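Local coordinates for protein serine proteinase inhibitor 1 (Myxoma virus, PDB 6BJ5) that inhibits serine proteases as a member of the serpin family and is important for the virulence of myxoma virus, at residues S42-S45 with V46-I49; V224-D228 with L229-R233; E110-K113 with D114-S118; V84-R87 with P88-A92; I299-E303 with R304-A308. All blocks are in the same frame, centred on the assembly; numbering follows the deposited sequence.

Interaction 1. Residues S42-S45 with V46-I49; sequences SALS and VLRI
S42 and V46, one turn apart, are joined by ordinary alpha-helical bonding within helix 37-49, a buried helix packed on the large beta-sheet of the serpin fold. The backbone bonds come first. V46 N reaches S42 O at 3.2 Å, and L47 N reaches A43 O at 2.9 Å with an N-H...O angle of 174°, the donor lying in the carbonyl plane. One residue on, the pattern slackens: R48 N makes a weak bond to L44 O (3.0 Å) and shares itself with S45 O, again weakly, at 3.3 Å.

Apolar packing along the helix is modest. L44 CD2 and L47 CD2 make a loose contact at 4.5 Å. L44 also packs on V61, and L47 on L144 and F279. A43 rests on S146 of strand 142-153 and on T312 and I314 of strand 305-314, while V46 packs on L144 as well as on F94 and F98 of helix 88-98.

The hydroxyls look elsewhere: S42 OG bonds to Y38 O in the preceding turn and S45 OG to P62 O, which ties the helix to a loop. With CG2 of V46 set beside its own backbone N (CG1 opposite that N, chi1 173°), this methyl lies against the S42 carbonyl, CG2 to O 3.6 Å.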
# COMPACT_ATOMS: atom_id res chain seq x y z
N SER A 42 -1.67 9.33 0.07
CA SER A 42 -1.24 10.35 1.03
C SER A 42 -0.06 11.15 0.49
O SER A 42 -0.03 12.38 0.63
CB SER A 42 -0.89 9.69 2.36
OG SER A 42 -2.01 8.96 2.85
N ALA A 43 0.89 10.49 -0.17
CA ALA A 43 2.04 11.18 -0.75
C ALA A 43 1.60 12.16 -1.83
O ALA A 43 1.99 13.33 -1.81
CB ALA A 43 3.01 10.14 -1.33
N LEU A 44 0.77 11.69 -2.77
CA LEU A 44 0.27 12.55 -3.84
C LEU A 44 -0.51 13.73 -3.28
O LEU A 44 -0.47 14.83 -3.85
CB LEU A 44 -0.63 11.74 -4.77
CG LEU A 44 -0.05 10.59 -5.58
CD1 LEU A 44 -1.12 9.99 -6.48
CD2 LEU A 44 1.10 11.09 -6.42
N SER A 45 -1.21 13.53 -2.16
CA SER A 45 -2.00 14.60 -1.57
C SER A 45 -1.10 15.72 -1.05
O SER A 45 -1.42 16.91 -1.23
CB SER A 45 -2.87 14.01 -0.45
OG SER A 45 -3.69 14.98 0.17
N VAL A 46 0.03 15.37 -0.45
CA VAL A 46 1.03 16.36 -0.07
C VAL A 46 1.62 17.03 -1.30
O VAL A 46 1.68 18.26 -1.39
CB VAL A 46 2.13 15.71 0.79
CG1 VAL A 46 3.26 16.69 1.05
CG2 VAL A 46 1.54 15.21 2.11
N LEU A 47 2.05 16.22 -2.29
CA LEU A 47 2.63 16.75 -3.53
C LEU A 47 1.72 17.78 -4.17
O LEU A 47 2.19 18.65 -4.91
CB LEU A 47 2.85 15.61 -4.53
CG LEU A 47 3.52 15.97 -5.86
CD1 LEU A 47 4.93 16.46 -5.62
CD2 LEU A 47 3.57 14.79 -6.80
N ARG A 48 0.44 17.70 -3.88
CA ARG A 48 -0.56 18.54 -4.50
C ARG A 48 -0.54 19.95 -3.91
O ARG A 48 -0.82 20.92 -4.61
CB ARG A 48 -1.89 17.81 -4.35
CG ARG A 48 -3.06 18.43 -4.93
CD ARG A 48 -4.25 17.50 -4.76
NE ARG A 48 -5.45 18.30 -4.88
CZ ARG A 48 -5.96 18.70 -6.04
NH1 ARG A 48 -5.37 18.35 -7.19
NH2 ARG A 48 -7.04 19.46 -6.03
N ILE A 49 -0.17 20.08 -2.64
CA ILE A 49 -0.05 21.38 -2.01
C ILE A 49 1.04 22.20 -2.66
O ILE A 49 1.03 23.43 -2.59
CB ILE A 49 0.22 21.19 -0.50
CG1 ILE A 49 -0.92 20.41 0.16
CG2 ILE A 49 0.41 22.52 0.21
CD1 ILE A 49 -2.24 21.12 0.08

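Interaction 2. Residues V224-D228 with L229-R233; sequences VRALD and LSLVR
D228 OD1 is held by two donors from the next turn. The hydroxyl of S230 donates to it, OG to OD1 2.7 Å, arriving on the syn side of the carboxylate and 25° out of its plane. The backbone of L231 donates to the same oxygen, N to OD1 3.0 Å, and comes nearly along the C-O axis with an N-H...O angle of 167°. What brings the carboxylate here is the first torsion of D228, which sets CG between its own N and carbonyl carbon (chi1 61°) and swings OD1 over the start of helix 229-238. The two bonds fix the rotation of the group, and the negative charge beside the amino end of a helix should be favourable for the helix dipole. The main chain adds its first helical bond, V232 N to D228 O at 3.0 Å.

Beside the polar cluster, leucines and a valine close the turn. L227 CD2 meets V232 CG2 at 3.6 Å, the two side chains passing at a slant, and L231 CD2 touches L227 CD2 at 4.3 Å and A226 CB at 4.3 Å. L20 of helix 18-21 also packs on L227, as does M31 of the other chain of the assembly.

Taken together, this is an Asp N-cap, D228 OD1 accepting from L231 N, with a hydrophobic staple between L227, one residue before the cap, and V232, four after it, marking where helix 229-238 begins after helix 220-226.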
# COMPACT_ATOMS: atom_id res chain seq x y z
N VAL A 224 -8.07 -8.71 -10.52
CA VAL A 224 -7.21 -7.53 -10.50
C VAL A 224 -7.73 -6.49 -11.48
O VAL A 224 -7.88 -5.30 -11.15
CB VAL A 224 -5.76 -7.93 -10.78
CG1 VAL A 224 -4.93 -6.72 -11.12
CG2 VAL A 224 -5.18 -8.65 -9.57
N ARG A 225 -8.04 -6.92 -12.71
CA ARG A 225 -8.47 -5.98 -13.73
C ARG A 225 -9.83 -5.35 -13.45
O ARG A 225 -10.17 -4.36 -14.09
CB ARG A 225 -8.46 -6.66 -15.09
CG ARG A 225 -7.04 -6.80 -15.63
CD ARG A 225 -7.00 -7.42 -17.00
NE ARG A 225 -7.40 -8.82 -16.93
CZ ARG A 225 -6.56 -9.81 -16.62
NH1 ARG A 225 -5.28 -9.54 -16.35
NH2 ARG A 225 -7.00 -11.06 -16.56
N ALA A 226 -10.59 -5.87 -12.48
CA ALA A 226 -11.89 -5.33 -12.12
C ALA A 226 -11.93 -4.56 -10.80
O ALA A 226 -12.98 -3.97 -10.48
CB ALA A 226 -12.92 -6.47 -12.03
N LEU A 227 -10.87 -4.60 -9.99
CA LEU A 227 -10.94 -4.08 -8.62
C LEU A 227 -11.13 -2.56 -8.62
O LEU A 227 -10.32 -1.83 -9.20
CB LEU A 227 -9.66 -4.44 -7.86
CG LEU A 227 -9.68 -4.62 -6.33
CD1 LEU A 227 -8.70 -3.71 -5.66
CD2 LEU A 227 -11.08 -4.50 -5.70
N ASP A 228 -12.14 -2.08 -7.92
CA ASP A 228 -12.24 -0.65 -7.68
C ASP A 228 -13.14 -0.43 -6.48
O ASP A 228 -13.62 -1.39 -5.86
CB ASP A 228 -12.67 0.11 -8.96
CG ASP A 228 -14.06 -0.30 -9.50
OD1 ASP A 228 -14.98 -0.68 -8.72
OD2 ASP A 228 -14.22 -0.26 -10.74
N LEU A 229 -13.31 0.82 -6.09
CA LEU A 229 -13.97 1.07 -4.82
C LEU A 229 -15.44 0.69 -4.87
O LEU A 229 -16.01 0.32 -3.84
CB LEU A 229 -13.79 2.53 -4.42
CG LEU A 229 -12.53 2.69 -3.56
CD1 LEU A 229 -12.32 4.14 -3.22
CD2 LEU A 229 -12.54 1.83 -2.29
N SER A 230 -16.07 0.79 -6.05
CA SER A 230 -17.44 0.30 -6.18
C SER A 230 -17.49 -1.20 -5.89
O SER A 230 -18.26 -1.67 -5.05
CB SER A 230 -17.99 0.59 -7.58
OG SER A 230 -17.64 -0.42 -8.52
N LEU A 231 -16.59 -1.95 -6.53
CA LEU A 231 -16.57 -3.39 -6.31
C LEU A 231 -16.35 -3.71 -4.84
O LEU A 231 -16.99 -4.62 -4.31
CB LEU A 231 -15.49 -4.02 -7.18
CG LEU A 231 -15.46 -5.53 -7.05
CD1 LEU A 231 -16.83 -6.08 -7.43
CD2 LEU A 231 -14.38 -6.09 -7.96
N VAL A 232 -15.48 -2.96 -4.17
CA VAL A 232 -15.20 -3.22 -2.76
C VAL A 232 -16.43 -2.95 -1.90
O VAL A 232 -16.77 -3.74 -1.01
CB VAL A 232 -13.99 -2.41 -2.27
CG1 VAL A 232 -13.86 -2.54 -0.78
CG2 VAL A 232 -12.73 -2.90 -2.97
N ARG A 233 -17.11 -1.82 -2.13
CA ARG A 233 -18.31 -1.55 -1.33
C ARG A 233 -19.40 -2.56 -1.64
O ARG A 233 -20.16 -2.96 -0.75
CB ARG A 233 -18.79 -0.12 -1.58
CG ARG A 233 -17.85 1.00 -1.08
CD ARG A 233 -18.55 2.35 -1.23
NE ARG A 233 -19.08 2.43 -2.59
CZ ARG A 233 -18.49 3.06 -3.60
NH1 ARG A 233 -17.33 3.70 -3.41
NH2 ARG A 233 -19.06 3.05 -4.80

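Interaction 3. Residues E110-K113 with D114-S118; sequences ENVK and DVINS
N111 and V115 start helix 112-120, with N111 at the N-cap position; by its place in the chain this is probably the serpin helix F, the one that lies over the large sheet. The cap works through the backbone alone. V115 N bonds to N111 O at 2.6 Å, short and nearly in line with the carbonyl, whereas the N111 side chain makes no capping bond and lays its CB against D114 OD2 at 3.6 Å.

Next comes I116 N, which donates to V112 O at 2.9 Å and more weakly to K113 O. That K113 carbonyl is the busy acceptor here. N117 N donates to K113 O almost straight, at 2.8 Å and 173°, and the side-chain amide of the same residue returns to this oxygen from above the carbonyl plane.

The charged groups find their partners outside: K113 NZ forms a salt bridge with D133 OD1, and D114 OD1 has a long, weak ion pair with R130. On the side facing strand 103-105, V112 and I116 lie alongside each other, pointing the same way, and both pack on V105; their closest approach is V112 CG2 to I116 CD1, 4.0 Å.

N117 can reach back because its CG sits beside its own N, opposite the carbonyl carbon (chi1 -77°), which leaves N117 ND2 3.0 Å from K113 O.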
# COMPACT_ATOMS: atom_id res chain seq x y z
N GLU A 110 27.15 13.14 2.50
CA GLU A 110 27.14 11.71 2.72
C GLU A 110 26.19 11.27 3.83
O GLU A 110 25.61 10.19 3.73
CB GLU A 110 28.55 11.22 3.03
CG GLU A 110 29.58 11.72 2.04
CD GLU A 110 30.61 10.65 1.69
OE1 GLU A 110 31.27 10.76 0.64
OE2 GLU A 110 30.75 9.68 2.47
N ASN A 111 26.01 12.09 4.86
CA ASN A 111 25.09 11.75 5.94
C ASN A 111 23.66 12.23 5.68
O ASN A 111 22.85 12.21 6.61
CB ASN A 111 25.62 12.28 7.28
CG ASN A 111 25.99 13.76 7.22
OD1 ASN A 111 26.83 14.18 6.42
ND2 ASN A 111 25.38 14.56 8.09
N VAL A 112 23.33 12.65 4.46
CA VAL A 112 21.95 13.05 4.17
C VAL A 112 21.00 11.90 4.50
O VAL A 112 20.01 12.08 5.22
CB VAL A 112 21.81 13.55 2.71
CG1 VAL A 112 21.83 12.42 1.69
CG2 VAL A 112 20.54 14.36 2.55
N LYS A 113 21.34 10.69 4.06
CA LYS A 113 20.63 9.50 4.48
C LYS A 113 20.57 9.38 6.00
O LYS A 113 19.53 9.04 6.57
CB LYS A 113 21.32 8.28 3.91
CG LYS A 113 21.18 8.18 2.46
CD LYS A 113 20.34 7.05 2.18
CE LYS A 113 20.93 6.26 1.21
NZ LYS A 113 20.53 4.91 1.37
N ASP A 114 21.70 9.63 6.66
CA ASP A 114 21.73 9.53 8.11
C ASP A 114 20.81 10.56 8.73
O ASP A 114 20.02 10.23 9.62
CB ASP A 114 23.17 9.68 8.62
CG ASP A 114 24.10 8.61 8.05
OD1 ASP A 114 23.59 7.57 7.57
OD2 ASP A 114 25.34 8.80 8.10
N VAL A 115 20.87 11.81 8.25
CA VAL A 115 19.95 12.84 8.74
C VAL A 115 18.51 12.39 8.59
O VAL A 115 17.69 12.57 9.50
CB VAL A 115 20.18 14.18 8.00
CG1 VAL A 115 19.30 15.25 8.62
CG2 VAL A 115 21.65 14.59 8.02
N ILE A 116 18.18 11.79 7.45
CA ILE A 116 16.77 11.54 7.15
C ILE A 116 16.26 10.31 7.89
O ILE A 116 15.16 10.32 8.45
CB ILE A 116 16.56 11.46 5.63
CG1 ILE A 116 16.77 12.85 5.01
CG2 ILE A 116 15.15 10.96 5.31
CD1 ILE A 116 16.96 12.84 3.51
N ASN A 117 17.05 9.24 7.93
CA ASN A 117 16.69 8.10 8.76
C ASN A 117 16.69 8.47 10.24
O ASN A 117 15.74 8.14 10.97
CB ASN A 117 17.62 6.93 8.47
CG ASN A 117 17.28 6.23 7.17
OD1 ASN A 117 16.31 5.48 7.09
ND2 ASN A 117 18.06 6.51 6.12
N SER A 118 17.73 9.18 10.70
CA SER A 118 17.74 9.66 12.08
C SER A 118 16.58 10.59 12.38
O SER A 118 16.27 10.80 13.56
CB SER A 118 19.07 10.36 12.39
OG SER A 118 18.90 11.39 13.34

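Interaction 4. Residues V84-R87 with P88-A92; sequences VPLR and PEFTA
This is a surface contact at a helix start, where the loop after strand 73-81 runs through L86 and R87 into helix 88-98 of the serpin fold. R87 is the N-cap residue and P88 the first of the helix, a place where proline costs nothing because no helical N-H is required there. The one hydrogen bond linking loop and helix is F90 N to R87 O, 2.9 Å and 144°, the donor well above the carbonyl plane, as fits a tight three-residue first turn.

Apolar contact comes from L86, one residue before the cap. Its CD2 meets T91 CG2 at 3.8 Å, the two side chains crossing at about a right angle, in the positions of a hydrophobic staple. L86 CG also approaches F90 CD2 obliquely at 4.3 Å. F90 itself is buried, packing on L78 of strand 73-81 and on A50 and A282, so it anchors the first turn to the body of the protein.

R87 extends its chain away from the helix and gives its NE to G280 O, while its backbone bonds to A282; the cap is thus pinned to that loop.

The hydroxyl of T91 closes the turn. A chi1 of 52° folds OG1 back over the T91 main chain, from where it donates to P88 O at 3.0 Å, and A92 N reaches that same P88 O at 2.9 Å from the same face.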
# COMPACT_ATOMS: atom_id res chain seq x y z
N VAL A 84 17.16 25.41 -2.33
CA VAL A 84 15.90 25.67 -3.03
C VAL A 84 15.08 26.75 -2.33
O VAL A 84 14.60 26.55 -1.20
CB VAL A 84 15.06 24.39 -3.13
CG1 VAL A 84 13.77 24.67 -3.87
CG2 VAL A 84 15.85 23.26 -3.76
N PRO A 85 14.83 27.88 -2.98
CA PRO A 85 13.92 28.87 -2.38
C PRO A 85 12.50 28.34 -2.37
O PRO A 85 12.00 27.81 -3.36
CB PRO A 85 14.07 30.09 -3.30
CG PRO A 85 14.49 29.50 -4.61
CD PRO A 85 15.35 28.33 -4.28
N LEU A 86 11.87 28.44 -1.21
CA LEU A 86 10.47 28.08 -1.03
C LEU A 86 9.70 29.34 -0.69
O LEU A 86 10.12 30.11 0.19
CB LEU A 86 10.33 27.02 0.07
CG LEU A 86 10.39 25.54 -0.31
CD1 LEU A 86 11.26 25.22 -1.50
CD2 LEU A 86 10.74 24.67 0.90
N ARG A 87 8.59 29.58 -1.40
CA ARG A 87 7.65 30.60 -0.98
C ARG A 87 7.30 30.38 0.49
O ARG A 87 6.93 29.27 0.88
CB ARG A 87 6.35 30.57 -1.80
CG ARG A 87 6.54 30.51 -3.30
CD ARG A 87 5.31 31.05 -4.07
NE ARG A 87 5.55 30.89 -5.50
CZ ARG A 87 6.10 31.82 -6.27
NH1 ARG A 87 6.31 31.57 -7.56
NH2 ARG A 87 6.44 33.00 -5.75
N PRO A 88 7.43 31.40 1.33
CA PRO A 88 7.06 31.21 2.75
C PRO A 88 5.63 30.75 2.95
O PRO A 88 5.36 30.04 3.93
CB PRO A 88 7.33 32.60 3.36
CG PRO A 88 7.33 33.54 2.19
CD PRO A 88 7.89 32.77 1.04
N GLU A 89 4.70 31.09 2.05
CA GLU A 89 3.32 30.65 2.20
C GLU A 89 3.16 29.16 1.95
O GLU A 89 2.20 28.56 2.44
CB GLU A 89 2.37 31.43 1.28
CG GLU A 89 2.65 32.92 1.20
CD GLU A 89 3.72 33.28 0.18
OE1 GLU A 89 3.57 34.32 -0.50
OE2 GLU A 89 4.71 32.53 0.04
N PHE A 90 4.11 28.54 1.26
CA PHE A 90 4.04 27.10 1.08
C PHE A 90 4.42 26.40 2.37
O PHE A 90 3.68 25.54 2.85
CB PHE A 90 4.96 26.66 -0.07
CG PHE A 90 5.17 25.19 -0.13
CD1 PHE A 90 4.25 24.36 -0.73
CD2 PHE A 90 6.29 24.62 0.46
CE1 PHE A 90 4.44 22.98 -0.76
CE2 PHE A 90 6.49 23.24 0.44
CZ PHE A 90 5.56 22.42 -0.18
N THR A 91 5.52 26.84 2.99
CA THR A 91 5.96 26.19 4.22
C THR A 91 4.99 26.48 5.35
O THR A 91 4.86 25.68 6.28
CB THR A 91 7.39 26.62 4.56
OG1 THR A 91 7.48 28.05 4.56
CG2 THR A 91 8.35 26.07 3.51
N ALA A 92 4.34 27.65 5.32
CA ALA A 92 3.28 27.91 6.29
C ALA A 92 2.10 26.98 6.05
O ALA A 92 1.65 26.28 6.96
CB ALA A 92 2.84 29.38 6.19

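Interaction 5. Residues I299-E303 with R304-A308; sequences IEADE and RGTTA
Strands 293-302 and 305-314 form a beta hairpin in the large serpin sheet, and the second of them, lying between 293-302 and 142-153, is consistent with a reactive-centre loop inserted as an extra strand. E300 and T307 make a hydrogen-bonded pair: E300 N to T307 O 2.7 Å, T307 N to E300 O 2.8 Å. On the flanking non-hydrogen-bonded pairs, I299 CG1 touches A308 CB at 4.0 Å and A301 CB lies 3.9 Å from T306 OG1, whose hydroxyl bonds to Y205 OH.

At the turn, D302 N meets G305 O at 3.1 Å, nearly in line with the carbonyl. The D302 carboxylate, turned inward at chi1 60°, aims OD1 across the turn to R304 N at 3.1 Å and also to G305 N, both weak bonds. G305 has backbone angles that leave no room for a side chain.

The face carrying I299, T306 and A308 packs on F18, I20 and F30 of the other chain of the assembly. Edge to edge, strand 293-302 bonds to strand 243-258 through I299 and A301, while T306 bonds to T152 of strand 142-153.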
# COMPACT_ATOMS: atom_id res chain seq x y z
N ILE A 299 4.33 -6.86 4.25
CA ILE A 299 3.15 -7.34 4.96
C ILE A 299 3.49 -8.71 5.53
O ILE A 299 4.14 -9.53 4.86
CB ILE A 299 1.88 -7.39 4.07
CG1 ILE A 299 1.57 -5.99 3.52
CG2 ILE A 299 0.65 -7.83 4.86
CD1 ILE A 299 0.47 -5.92 2.51
N GLU A 300 3.08 -8.94 6.78
CA GLU A 300 3.28 -10.23 7.45
C GLU A 300 1.98 -10.67 8.12
O GLU A 300 1.49 -10.01 9.04
CB GLU A 300 4.39 -10.14 8.48
CG GLU A 300 5.23 -11.38 8.49
CD GLU A 300 6.10 -11.47 9.70
OE1 GLU A 300 6.62 -12.58 9.96
OE2 GLU A 300 6.22 -10.45 10.41
N ALA A 301 1.44 -11.79 7.68
CA ALA A 301 0.24 -12.35 8.28
C ALA A 301 0.56 -13.73 8.84
O ALA A 301 1.20 -14.54 8.16
CB ALA A 301 -0.87 -12.45 7.24
N ASP A 302 0.14 -13.98 10.08
CA ASP A 302 0.34 -15.26 10.77
C ASP A 302 -0.82 -15.49 11.73
O ASP A 302 -1.83 -14.78 11.70
CB ASP A 302 1.70 -15.29 11.47
CG ASP A 302 1.84 -14.20 12.51
OD1 ASP A 302 0.82 -13.59 12.92
OD2 ASP A 302 2.98 -13.97 12.94
N GLU A 303 -0.68 -16.49 12.61
CA GLU A 303 -1.79 -16.89 13.48
C GLU A 303 -2.23 -15.74 14.38
O GLU A 303 -3.42 -15.60 14.68
CB GLU A 303 -1.42 -18.10 14.35
CG GLU A 303 -1.16 -19.39 13.59
CD GLU A 303 0.25 -19.48 13.03
OE1 GLU A 303 1.01 -18.49 13.17
OE2 GLU A 303 0.61 -20.53 12.46
N ARG A 304 -1.29 -14.90 14.82
CA ARG A 304 -1.58 -13.89 15.84
C ARG A 304 -2.20 -12.60 15.28
O ARG A 304 -2.87 -11.87 16.02
CB ARG A 304 -0.28 -13.60 16.61
CG ARG A 304 -0.24 -12.38 17.49
CD ARG A 304 -0.72 -12.61 18.92
NE ARG A 304 -0.53 -11.38 19.70
CZ ARG A 304 -1.38 -10.92 20.61
NH1 ARG A 304 -2.51 -11.57 20.87
NH2 ARG A 304 -1.12 -9.78 21.24
N GLY A 305 -2.04 -12.33 13.99
CA GLY A 305 -2.51 -11.08 13.41
C GLY A 305 -1.63 -10.69 12.22
O GLY A 305 -1.04 -11.54 11.57
N THR A 306 -1.53 -9.38 11.97
CA THR A 306 -0.86 -8.86 10.78
C THR A 306 0.04 -7.68 11.12
O THR A 306 -0.36 -6.79 11.89
CB THR A 306 -1.89 -8.43 9.73
OG1 THR A 306 -2.60 -9.59 9.26
CG2 THR A 306 -1.20 -7.70 8.54
N THR A 307 1.23 -7.64 10.51
CA THR A 307 2.13 -6.50 10.60
C THR A 307 2.39 -6.00 9.19
O THR A 307 2.86 -6.76 8.34
CB THR A 307 3.46 -6.86 11.28
OG1 THR A 307 3.21 -7.41 12.58
CG2 THR A 307 4.34 -5.59 11.44
N ALA A 308 2.05 -4.73 8.93
CA ALA A 308 2.11 -4.18 7.58
C ALA A 308 2.79 -2.82 7.60
O ALA A 308 2.56 -1.99 8.48
CB ALA A 308 0.73 -4.02 6.95

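How the interactions relate
Three of the five contacts mark helix starts (interactions 2, 3 and 4), interaction 1 lies within a helix, and interaction 5 is a sheet hairpin. Interactions 1 and 4 touch directly, I49 O to F90 CD1 at 3.8 Å, with centres about 16 Å apart. Interaction 1 also connects indirectly with interaction 5: A43 packs on T312 and I314, further along the strand that begins in 305-308, although the two centres are about 29 Å apart, on opposite sides of the chain's centre. Interactions 4 and 5 are the most widely separated, about 41 Å between centres. Interaction 2 stays about 12 Å from interaction 5 at their nearest atoms.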